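Local coordinates for BF1531-like N-terminal domain-containing protein (Bacteroides fragilis, PDB 3SLR) that is of unknown function but binds magnesium through a phosphatase-like domain and may hydrolyse ester bonds, this piece being its N-terminal part, at residues N59-D67 with R108-C116; P77-H87 with I120-I131. All blocks are in the same frame, centred on the assembly; numbering follows the deposited sequence.

Contact 1 of 2, residues N59-D67 with R108-C116; sequences NQVERQIMD and RLDFVRLLC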
loop_
_atom_site.group_PDB
_atom_site.type_symbol
_atom_site.label_atom_id
_atom_site.label_comp_id
_atom_site.label_asym_id
_atom_site.label_seq_id
_atom_site.Cartn_x
_atom_site.Cartn_y
_atom_site.Cartn_z
ATOM N N ASN A 59 -12.408 -0.089 22.846
ATOM C CA ASN A 59 -13.104 1.186 22.691
ATOM C C ASN A 59 -12.693 2.252 23.724
ATOM O O ASN A 59 -13.534 2.858 24.387
ATOM C CB ASN A 59 -14.623 0.956 22.684
ATOM C CG ASN A 59 -15.405 2.204 22.341
ATOM O OD1 ASN A 59 -14.956 3.041 21.560
ATOM N ND2 ASN A 59 -16.594 2.332 22.922
ATOM N N GLN A 60 -11.391 2.474 23.848
ATOM C CA GLN A 60 -10.870 3.489 24.763
ATOM C C GLN A 60 -9.944 4.477 24.060
ATOM O O GLN A 60 -9.002 4.992 24.664
ATOM C CB GLN A 60 -10.142 2.841 25.952
ATOM C CG GLN A 60 -11.059 2.052 26.876
ATOM C CD GLN A 60 -10.397 1.716 28.198
ATOM O OE1 GLN A 60 -9.255 2.101 28.445
ATOM N NE2 GLN A 60 -11.115 0.995 29.056
ATOM N N VAL A 61 -10.215 4.746 22.786
ATOM C CA VAL A 61 -9.356 5.636 22.023
ATOM C C VAL A 61 -9.304 7.015 22.665
ATOM O O VAL A 61 -8.244 7.480 23.065
ATOM C CB VAL A 61 -9.823 5.773 20.564
ATOM C CG1 VAL A 61 -8.989 6.817 19.837
ATOM C CG2 VAL A 61 -9.725 4.430 19.859
ATOM N N GLU A 62 -10.459 7.661 22.770
ATOM C CA GLU A 62 -10.520 9.004 23.331
ATOM C C GLU A 62 -10.081 9.004 24.797
ATOM O O GLU A 62 -9.326 9.869 25.228
ATOM C CB GLU A 62 -11.929 9.579 23.186
ATOM C CG GLU A 62 -12.379 9.766 21.734
ATOM C CD GLU A 62 -12.782 8.455 21.057
ATOM O OE1 GLU A 62 -13.078 7.466 21.764
ATOM O OE2 GLU A 62 -12.802 8.421 19.812
ATOM N N ARG A 63 -10.550 8.016 25.547
ATOM C CA ARG A 63 -10.222 7.884 26.964
ATOM C C ARG A 63 -8.714 7.928 27.191
ATOM O O ARG A 63 -8.224 8.666 28.046
ATOM C CB ARG A 63 -10.812 6.580 27.512
ATOM C CG ARG A 63 -10.079 5.985 28.704
ATOM C CD ARG A 63 -10.466 6.659 30.006
ATOM N NE ARG A 63 -9.752 6.082 31.143
ATOM C CZ ARG A 63 -10.039 6.342 32.417
ATOM N NH1 ARG A 63 -11.032 7.169 32.722
ATOM N NH2 ARG A 63 -9.338 5.772 33.387
ATOM N N GLN A 64 -7.977 7.143 26.412
ATOM C CA GLN A 64 -6.531 7.037 26.588
ATOM C C GLN A 64 -5.786 8.280 26.115
ATOM O O GLN A 64 -4.829 8.719 26.750
ATOM C CB GLN A 64 -6.000 5.805 25.855
ATOM C CG GLN A 64 -6.369 4.489 26.526
ATOM C CD GLN A 64 -5.633 4.292 27.843
ATOM O OE1 GLN A 64 -4.405 4.344 27.896
ATOM N NE2 GLN A 64 -6.383 4.060 28.912
ATOM N N ILE A 65 -6.222 8.839 24.990
ATOM C CA ILE A 65 -5.556 10.004 24.423
ATOM C C ILE A 65 -5.815 11.269 25.254
ATOM O O ILE A 65 -4.945 12.136 25.363
ATOM C CB ILE A 65 -5.969 10.224 22.936
ATOM C CG1 ILE A 65 -5.548 9.024 22.076
ATOM C CG2 ILE A 65 -5.354 11.502 22.375
ATOM C CD1 ILE A 65 -4.056 8.745 22.072
HETATM N N MSE A 66 -7.008 11.358 25.836
HETATM C CA MSE A 66 -7.439 12.536 26.588
HETATM C C MSE A 66 -6.843 12.586 27.995
HETATM O O MSE A 66 -6.758 13.655 28.604
HETATM C CB MSE A 66 -8.968 12.574 26.703
HETATM C CG MSE A 66 -9.719 12.599 25.377
HETATM SE SE MSE A 66 -9.395 14.200 24.312
HETATM C CE MSE A 66 -10.233 15.528 25.481
ATOM N N ASP A 67 -6.438 11.430 28.507
ATOM C CA ASP A 67 -5.925 11.331 29.876
ATOM C C ASP A 67 -4.406 11.227 29.893
ATOM O O ASP A 67 -3.856 10.175 29.583
ATOM C CB ASP A 67 -6.543 10.124 30.578
ATOM C CG ASP A 67 -5.992 9.907 31.975
ATOM O OD1 ASP A 67 -5.283 10.799 32.489
ATOM O OD2 ASP A 67 -6.275 8.840 32.560
ATOM N N ARG A 108 -14.870 14.890 14.765
ATOM C CA ARG A 108 -13.879 13.835 14.613
ATOM C C ARG A 108 -12.559 14.481 14.206
ATOM O O ARG A 108 -11.498 14.145 14.750
ATOM C CB ARG A 108 -14.358 12.811 13.570
ATOM C CG ARG A 108 -13.394 11.654 13.288
ATOM C CD ARG A 108 -12.939 10.932 14.562
ATOM N NE ARG A 108 -14.024 10.525 15.477
ATOM C CZ ARG A 108 -14.635 9.337 15.464
ATOM N NH1 ARG A 108 -14.328 8.423 14.553
ATOM N NH2 ARG A 108 -15.583 9.064 16.355
ATOM N N LEU A 109 -12.634 15.444 13.289
ATOM C CA LEU A 109 -11.439 16.159 12.840
ATOM C C LEU A 109 -10.788 16.910 14.000
ATOM O O LEU A 109 -9.571 16.939 14.114
ATOM C CB LEU A 109 -11.763 17.114 11.689
ATOM C CG LEU A 109 -12.105 16.454 10.351
ATOM C CD1 LEU A 109 -12.770 17.456 9.441
ATOM C CD2 LEU A 109 -10.826 15.912 9.708
ATOM N N ASP A 110 -11.600 17.505 14.870
ATOM C CA ASP A 110 -11.062 18.153 16.059
ATOM C C ASP A 110 -10.285 17.157 16.924
ATOM O O ASP A 110 -9.205 17.474 17.436
ATOM C CB ASP A 110 -12.174 18.817 16.884
ATOM C CG ASP A 110 -12.670 20.120 16.263
ATOM O OD1 ASP A 110 -11.988 20.659 15.365
ATOM O OD2 ASP A 110 -13.742 20.611 16.689
ATOM N N PHE A 111 -10.831 15.957 17.102
ATOM C CA PHE A 111 -10.139 14.969 17.916
ATOM C C PHE A 111 -8.814 14.579 17.264
ATOM O O PHE A 111 -7.787 14.443 17.939
ATOM C CB PHE A 111 -10.971 13.711 18.145
ATOM C CG PHE A 111 -10.208 12.647 18.875
ATOM C CD1 PHE A 111 -9.962 12.773 20.235
ATOM C CD2 PHE A 111 -9.689 11.556 18.200
ATOM C CE1 PHE A 111 -9.224 11.814 20.917
ATOM C CE2 PHE A 111 -8.947 10.588 18.874
ATOM C CZ PHE A 111 -8.717 10.719 20.238
ATOM N N VAL A 112 -8.841 14.389 15.947
ATOM C CA VAL A 112 -7.618 14.045 15.230
ATOM C C VAL A 112 -6.543 15.130 15.393
ATOM O O VAL A 112 -5.375 14.822 15.658
ATOM C CB VAL A 112 -7.899 13.746 13.751
ATOM C CG1 VAL A 112 -6.592 13.531 12.987
ATOM C CG2 VAL A 112 -8.794 12.522 13.634
ATOM N N ARG A 113 -6.930 16.396 15.255
ATOM C CA ARG A 113 -5.968 17.483 15.459
ATOM C C ARG A 113 -5.428 17.504 16.885
ATOM O O ARG A 113 -4.239 17.756 17.108
ATOM C CB ARG A 113 -6.588 18.838 15.109
ATOM C CG ARG A 113 -6.914 18.982 13.625
ATOM C CD ARG A 113 -7.088 20.442 13.218
ATOM N NE ARG A 113 -5.795 21.123 13.128
ATOM C CZ ARG A 113 -5.587 22.239 12.432
ATOM N NH1 ARG A 113 -6.592 22.800 11.767
ATOM N NH2 ARG A 113 -4.378 22.794 12.398
ATOM N N LEU A 114 -6.298 17.239 17.849
ATOM C CA LEU A 114 -5.880 17.205 19.250
ATOM C C LEU A 114 -4.801 16.134 19.430
ATOM O O LEU A 114 -3.768 16.372 20.047
ATOM C CB LEU A 114 -7.087 16.924 20.151
ATOM C CG LEU A 114 -6.968 16.942 21.681
ATOM C CD1 LEU A 114 -6.217 15.726 22.208
ATOM C CD2 LEU A 114 -6.332 18.241 22.174
ATOM N N LEU A 115 -5.063 14.956 18.879
ATOM C CA LEU A 115 -4.109 13.856 18.866
ATOM C C LEU A 115 -2.778 14.289 18.236
ATOM O O LEU A 115 -1.706 14.039 18.787
ATOM C CB LEU A 115 -4.720 12.686 18.087
ATOM C CG LEU A 115 -3.836 11.515 17.659
ATOM C CD1 LEU A 115 -3.331 10.755 18.866
ATOM C CD2 LEU A 115 -4.630 10.605 16.740
ATOM N N CYS A 116 -2.848 14.949 17.084
ATOM C CA CYS A 116 -1.632 15.429 16.420
ATOM C C CYS A 116 -0.844 16.424 17.269
ATOM O O CYS A 116 0.390 16.404 17.271
ATOM C CB CYS A 116 -1.965 16.061 15.067
ATOM S SG CYS A 116 -2.481 14.873 13.813
#
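F111 lays one face of its ring against the side chain of E62. CG of E62 sits 4.1 Å from the ring centroid, 21° off the ring normal, in a CH-pi contact offset toward the rim. The ring reaches across because CG of F111 is anti to the backbone N (chi1 175°). It enters helix 61-66 as a knob in a hole made by V61, E62, I65 and M66. V61 CG1 lies 3.9 Å from F111 CE2, and I65 CB lies 3.9 Å from F111 CZ. M66 is a selenomethionine. Its SE comes to the ring edge, 5.4 Å from the F111 centroid, in a Met-aromatic contact. Helix 61-66 and the 108-116 part of helix 104-118 run at 36° to each other. Both belong to the FkbH N-terminal domain, of the SGNH hydrolase clan, and helix 104-118 also packs on the central parallel sheet. Further along, I65 CD1 meets L115 CD1 at 3.9 Å. M66 SE also touches L114 CD1, at 4.1 Å. E62 OE2 is hydrogen-bonded to H84 NE2. R108 NH2 stays 4.5 Å from E62 OE2, a near pair of opposite charges without a salt bridge; R108 NH1 bonds to Y128 OH.

Contact 2 of 2, residues P77-H87 with I120-I131; sequences PDYTIIFHSTH and IGRVIYYNYPEI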
loop_
_atom_site.group_PDB
_atom_site.type_symbol
_atom_site.label_atom_id
_atom_site.label_comp_id
_atom_site.label_asym_id
_atom_site.label_seq_id
_atom_site.Cartn_x
_atom_site.Cartn_y
_atom_site.Cartn_z
ATOM N N PRO A 77 5.012 5.248 23.037
ATOM C CA PRO A 77 5.173 4.511 21.782
ATOM C C PRO A 77 6.010 5.258 20.748
ATOM O O PRO A 77 6.055 6.497 20.735
ATOM C CB PRO A 77 3.726 4.355 21.288
ATOM C CG PRO A 77 3.000 5.540 21.885
ATOM C CD PRO A 77 3.632 5.717 23.246
ATOM N N ASP A 78 6.672 4.493 19.888
ATOM C CA ASP A 78 7.326 5.031 18.702
ATOM C C ASP A 78 6.293 5.291 17.602
ATOM O O ASP A 78 6.417 6.251 16.839
ATOM C CB ASP A 78 8.374 4.050 18.197
ATOM C CG ASP A 78 9.493 3.835 19.189
ATOM O OD1 ASP A 78 10.072 4.842 19.642
ATOM O OD2 ASP A 78 9.784 2.665 19.517
ATOM N N TYR A 79 5.281 4.429 17.533
ATOM C CA TYR A 79 4.164 4.608 16.599
ATOM C C TYR A 79 2.853 4.422 17.328
ATOM O O TYR A 79 2.754 3.586 18.219
ATOM C CB TYR A 79 4.254 3.606 15.446
ATOM C CG TYR A 79 5.436 3.862 14.553
ATOM C CD1 TYR A 79 6.677 3.327 14.847
ATOM C CD2 TYR A 79 5.315 4.665 13.427
ATOM C CE1 TYR A 79 7.776 3.577 14.033
ATOM C CE2 TYR A 79 6.402 4.922 12.614
ATOM C CZ TYR A 79 7.626 4.375 12.921
ATOM O OH TYR A 79 8.711 4.630 12.105
ATOM N N THR A 80 1.852 5.209 16.942
ATOM C CA THR A 80 0.509 5.113 17.506
ATOM C C THR A 80 -0.464 4.866 16.358
ATOM O O THR A 80 -0.638 5.710 15.491
ATOM C CB THR A 80 0.112 6.407 18.252
ATOM O OG1 THR A 80 0.947 6.565 19.410
ATOM C CG2 THR A 80 -1.342 6.358 18.707
ATOM N N ILE A 81 -1.071 3.693 16.347
ATOM C CA ILE A 81 -2.018 3.332 15.311
ATOM C C ILE A 81 -3.419 3.480 15.882
ATOM O O ILE A 81 -3.762 2.856 16.892
ATOM C CB ILE A 81 -1.810 1.879 14.849
ATOM C CG1 ILE A 81 -0.379 1.674 14.353
ATOM C CG2 ILE A 81 -2.843 1.500 13.774
ATOM C CD1 ILE A 81 -0.036 0.228 14.134
ATOM N N ILE A 82 -4.219 4.324 15.245
ATOM C CA ILE A 82 -5.611 4.521 15.654
ATOM C C ILE A 82 -6.529 3.894 14.614
ATOM O O ILE A 82 -6.410 4.175 13.414
ATOM C CB ILE A 82 -5.970 6.023 15.752
ATOM C CG1 ILE A 82 -4.961 6.785 16.627
ATOM C CG2 ILE A 82 -7.419 6.210 16.233
ATOM C CD1 ILE A 82 -5.006 6.430 18.099
ATOM N N PHE A 83 -7.451 3.057 15.073
ATOM C CA PHE A 83 -8.440 2.458 14.189
ATOM C C PHE A 83 -9.846 2.870 14.623
ATOM O O PHE A 83 -10.470 2.201 15.450
ATOM C CB PHE A 83 -8.307 0.929 14.212
ATOM C CG PHE A 83 -9.176 0.227 13.203
ATOM C CD1 PHE A 83 -9.810 0.938 12.188
ATOM C CD2 PHE A 83 -9.342 -1.152 13.265
ATOM C CE1 PHE A 83 -10.603 0.283 11.251
ATOM C CE2 PHE A 83 -10.114 -1.819 12.339
ATOM C CZ PHE A 83 -10.756 -1.103 11.323
ATOM N N HIS A 84 -10.307 4.006 14.103
ATOM C CA HIS A 84 -11.707 4.414 14.187
ATOM C C HIS A 84 -12.428 3.820 12.977
ATOM O O HIS A 84 -12.086 4.134 11.835
ATOM C CB HIS A 84 -11.817 5.935 14.082
ATOM C CG HIS A 84 -11.635 6.662 15.377
ATOM N ND1 HIS A 84 -10.949 7.856 15.462
ATOM C CD2 HIS A 84 -12.096 6.403 16.625
ATOM C CE1 HIS A 84 -10.973 8.287 16.710
ATOM N NE2 HIS A 84 -11.669 7.427 17.433
ATOM N N SER A 85 -13.436 2.992 13.210
ATOM C CA SER A 85 -14.118 2.320 12.106
ATOM C C SER A 85 -15.268 3.142 11.554
ATOM O O SER A 85 -15.946 3.872 12.286
ATOM C CB SER A 85 -14.642 0.952 12.552
ATOM O OG SER A 85 -15.656 1.107 13.535
ATOM N N THR A 86 -15.512 3.008 10.259
ATOM C CA THR A 86 -16.698 3.630 9.681
ATOM C C THR A 86 -17.950 3.096 10.362
ATOM O O THR A 86 -18.902 3.833 10.613
ATOM C CB THR A 86 -16.800 3.354 8.178
ATOM O OG1 THR A 86 -15.606 3.810 7.543
ATOM C CG2 THR A 86 -18.015 4.069 7.569
ATOM N N HIS A 87 -17.945 1.800 10.656
ATOM C CA HIS A 87 -19.099 1.145 11.250
ATOM C C HIS A 87 -19.553 1.794 12.557
ATOM O O HIS A 87 -20.752 1.994 12.784
ATOM C CB HIS A 87 -18.801 -0.346 11.469
ATOM C CG HIS A 87 -20.030 -1.181 11.640
ATOM N ND1 HIS A 87 -20.586 -1.905 10.605
ATOM C CD2 HIS A 87 -20.842 -1.367 12.709
ATOM C CE1 HIS A 87 -21.675 -2.518 11.035
ATOM N NE2 HIS A 87 -21.849 -2.215 12.311
ATOM N N ILE A 120 3.280 12.915 20.114
ATOM C CA ILE A 120 3.682 11.631 20.693
ATOM C C ILE A 120 4.085 10.576 19.646
ATOM O O ILE A 120 3.266 9.764 19.228
ATOM C CB ILE A 120 2.537 11.075 21.559
ATOM C CG1 ILE A 120 2.994 9.834 22.340
ATOM C CG2 ILE A 120 1.277 10.856 20.708
ATOM C CD1 ILE A 120 3.845 10.174 23.523
ATOM N N GLY A 121 5.352 10.570 19.240
ATOM C CA GLY A 121 5.798 9.659 18.199
ATOM C C GLY A 121 5.053 9.947 16.904
ATOM O O GLY A 121 4.508 11.036 16.729
ATOM N N ARG A 122 5.038 8.976 15.997
ATOM C CA ARG A 122 4.295 9.111 14.746
ATOM C C ARG A 122 2.932 8.452 14.875
ATOM O O ARG A 122 2.784 7.435 15.552
ATOM C CB ARG A 122 5.067 8.497 13.582
ATOM C CG ARG A 122 6.169 9.381 13.021
ATOM C CD ARG A 122 7.523 8.996 13.568
ATOM N NE ARG A 122 8.596 9.694 12.863
ATOM C CZ ARG A 122 9.883 9.382 12.962
ATOM N NH1 ARG A 122 10.269 8.375 13.735
ATOM N NH2 ARG A 122 10.783 10.075 12.277
ATOM N N VAL A 123 1.929 9.043 14.237
ATOM C CA VAL A 123 0.582 8.501 14.269
ATOM C C VAL A 123 0.257 7.895 12.919
ATOM O O VAL A 123 0.547 8.491 11.895
ATOM C CB VAL A 123 -0.451 9.601 14.596
ATOM C CG1 VAL A 123 -1.886 9.095 14.390
ATOM C CG2 VAL A 123 -0.241 10.089 16.017
ATOM N N ILE A 124 -0.287 6.684 12.929
ATOM C CA ILE A 124 -0.829 6.081 11.718
ATOM C C ILE A 124 -2.338 5.922 11.914
ATOM O O ILE A 124 -2.792 5.293 12.875
ATOM C CB ILE A 124 -0.175 4.727 11.419
ATOM C CG1 ILE A 124 1.334 4.902 11.221
ATOM C CG2 ILE A 124 -0.800 4.120 10.170
ATOM C CD1 ILE A 124 2.089 3.598 11.183
ATOM N N TYR A 125 -3.108 6.496 10.998
ATOM C CA TYR A 125 -4.542 6.642 11.199
ATOM C C TYR A 125 -5.278 6.070 9.996
ATOM O O TYR A 125 -5.081 6.538 8.871
ATOM C CB TYR A 125 -4.885 8.130 11.384
ATOM C CG TYR A 125 -6.307 8.391 11.856
ATOM C CD1 TYR A 125 -7.352 8.458 10.957
ATOM C CD2 TYR A 125 -6.593 8.577 13.204
ATOM C CE1 TYR A 125 -8.656 8.689 11.381
ATOM C CE2 TYR A 125 -7.890 8.812 13.644
ATOM C CZ TYR A 125 -8.916 8.861 12.725
ATOM O OH TYR A 125 -10.195 9.094 13.146
ATOM N N TYR A 126 -6.095 5.036 10.219
ATOM C CA TYR A 126 -6.893 4.463 9.130
ATOM C C TYR A 126 -8.011 5.416 8.745
ATOM O O TYR A 126 -8.776 5.834 9.603
ATOM C CB TYR A 126 -7.506 3.108 9.531
ATOM C CG TYR A 126 -6.480 2.062 9.900
ATOM C CD1 TYR A 126 -6.332 1.643 11.214
ATOM C CD2 TYR A 126 -5.639 1.506 8.931
ATOM C CE1 TYR A 126 -5.385 0.688 11.558
ATOM C CE2 TYR A 126 -4.683 0.555 9.275
ATOM C CZ TYR A 126 -4.564 0.150 10.587
ATOM O OH TYR A 126 -3.609 -0.796 10.939
ATOM N N ASN A 127 -8.104 5.772 7.467
ATOM C CA ASN A 127 -9.239 6.564 7.018
ATOM C C ASN A 127 -10.462 5.675 6.826
ATOM O O ASN A 127 -10.448 4.498 7.213
ATOM C CB ASN A 127 -8.914 7.415 5.770
ATOM C CG ASN A 127 -8.569 6.583 4.549
ATOM O OD1 ASN A 127 -8.564 5.341 4.596
ATOM N ND2 ASN A 127 -8.279 7.267 3.431
ATOM N N TYR A 128 -11.514 6.229 6.236
ATOM C CA TYR A 128 -12.855 5.646 6.360
ATOM C C TYR A 128 -13.461 5.154 5.041
ATOM O O TYR A 128 -13.885 5.957 4.208
ATOM C CB TYR A 128 -13.808 6.683 6.977
ATOM C CG TYR A 128 -13.434 7.156 8.371
ATOM C CD1 TYR A 128 -12.591 8.246 8.559
ATOM C CD2 TYR A 128 -13.955 6.527 9.497
ATOM C CE1 TYR A 128 -12.251 8.679 9.851
ATOM C CE2 TYR A 128 -13.652 6.961 10.772
ATOM C CZ TYR A 128 -12.796 8.032 10.945
ATOM O OH TYR A 128 -12.493 8.438 12.226
ATOM N N PRO A 129 -13.535 3.826 4.848
ATOM C CA PRO A 129 -14.268 3.355 3.663
ATOM C C PRO A 129 -15.743 3.721 3.780
ATOM O O PRO A 129 -16.330 3.620 4.866
ATOM C CB PRO A 129 -14.125 1.828 3.723
ATOM C CG PRO A 129 -13.045 1.554 4.758
ATOM C CD PRO A 129 -13.039 2.728 5.693
ATOM N N GLU A 130 -16.357 4.130 2.680
ATOM C CA GLU A 130 -17.749 4.554 2.771
ATOM C C GLU A 130 -18.688 3.371 3.010
ATOM O O GLU A 130 -18.606 2.358 2.322
ATOM C CB GLU A 130 -18.172 5.325 1.519
ATOM C CG GLU A 130 -19.658 5.767 1.557
ATOM C CD GLU A 130 -20.075 6.554 0.330
ATOM O OE1 GLU A 130 -19.182 7.002 -0.420
ATOM O OE2 GLU A 130 -21.304 6.718 0.116
ATOM N N ILE A 131 -19.558 3.493 4.007
ATOM C CA ILE A 131 -20.725 2.624 4.074
ATOM C C ILE A 131 -21.904 3.474 3.619
ATOM O O ILE A 131 -22.276 4.433 4.287
ATOM C CB ILE A 131 -20.976 2.071 5.494
ATOM C CG1 ILE A 131 -19.776 1.242 5.973
ATOM C CG2 ILE A 131 -22.276 1.237 5.523
ATOM C CD1 ILE A 131 -19.827 0.915 7.459
HETATM O O HOH W 1 8.837 7.263 15.978
HETATM O O HOH W 2 -8.749 5.361 12.253
HETATM O O HOH W 3 -11.765 3.080 9.307
#
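With chi1 of Y125 near trans (-169°) and that of H84 at -85°, the phenol and the imidazole meet rim to rim. H84 ND1 and Y125 OH share a hydrogen bond of 2.7 Å, with the hydroxyl near the imidazole plane. Y125 OH is also bonded to Y128 OH, at 2.6 Å. The other imidazole nitrogen, NE2, is also taken up, by E62, so both nitrogens are engaged and the ring's rotation is fixed. I82 packs on the same side of the sheet, its CB 3.7 Å from Y125 CD2. Strands 79-83 and 122-126 are parallel neighbours in the five-stranded sheet of this alpha/beta domain, with helices on both faces. The backbone ladder runs from R122 N to D78 O, then through T80 and I124 to I82. Its last rung, Y126 N to I82 O, is weak at 3.3 Å. There the chains spread, and a water bridges I82 O, H84 N and Y126 O. The same water sits over the centre of the Y125 ring. On the face of Y79, I81 and I124, helix 203-217 covers the sheet. Y126 turns its ring edge to the face of F83, planes at 69°, and I81 CG2 lies 3.5 Å from Y126 CE1. Past the strands, T86 OG1 donates to P129 O at 2.8 Å. T86 CG2 packs on I131 CD1 at 3.6 Å.

In the fold
From the N terminus the chain passes strands 22-29 and 50-55 before reaching 59-67, then strand 79-83, helix 104-118 and strand 122-126. Contact 1 closes the loop from 59-67 to 108-116. Contact 2 closes the one from 77-87 to 120-131. The segments alternate, so the two loops cross. Strand 79-83, helix 104-118 and strand 122-126 form a beta-alpha-beta unit, and contact 1 sets helix 61-66 beside its helix, on the same face of the sheet. The contact centres are 11 Å apart, and polar side chains of 59-67 and 108-116 reach 77-87 and 120-131. Both contacts lie away from the magnesium site.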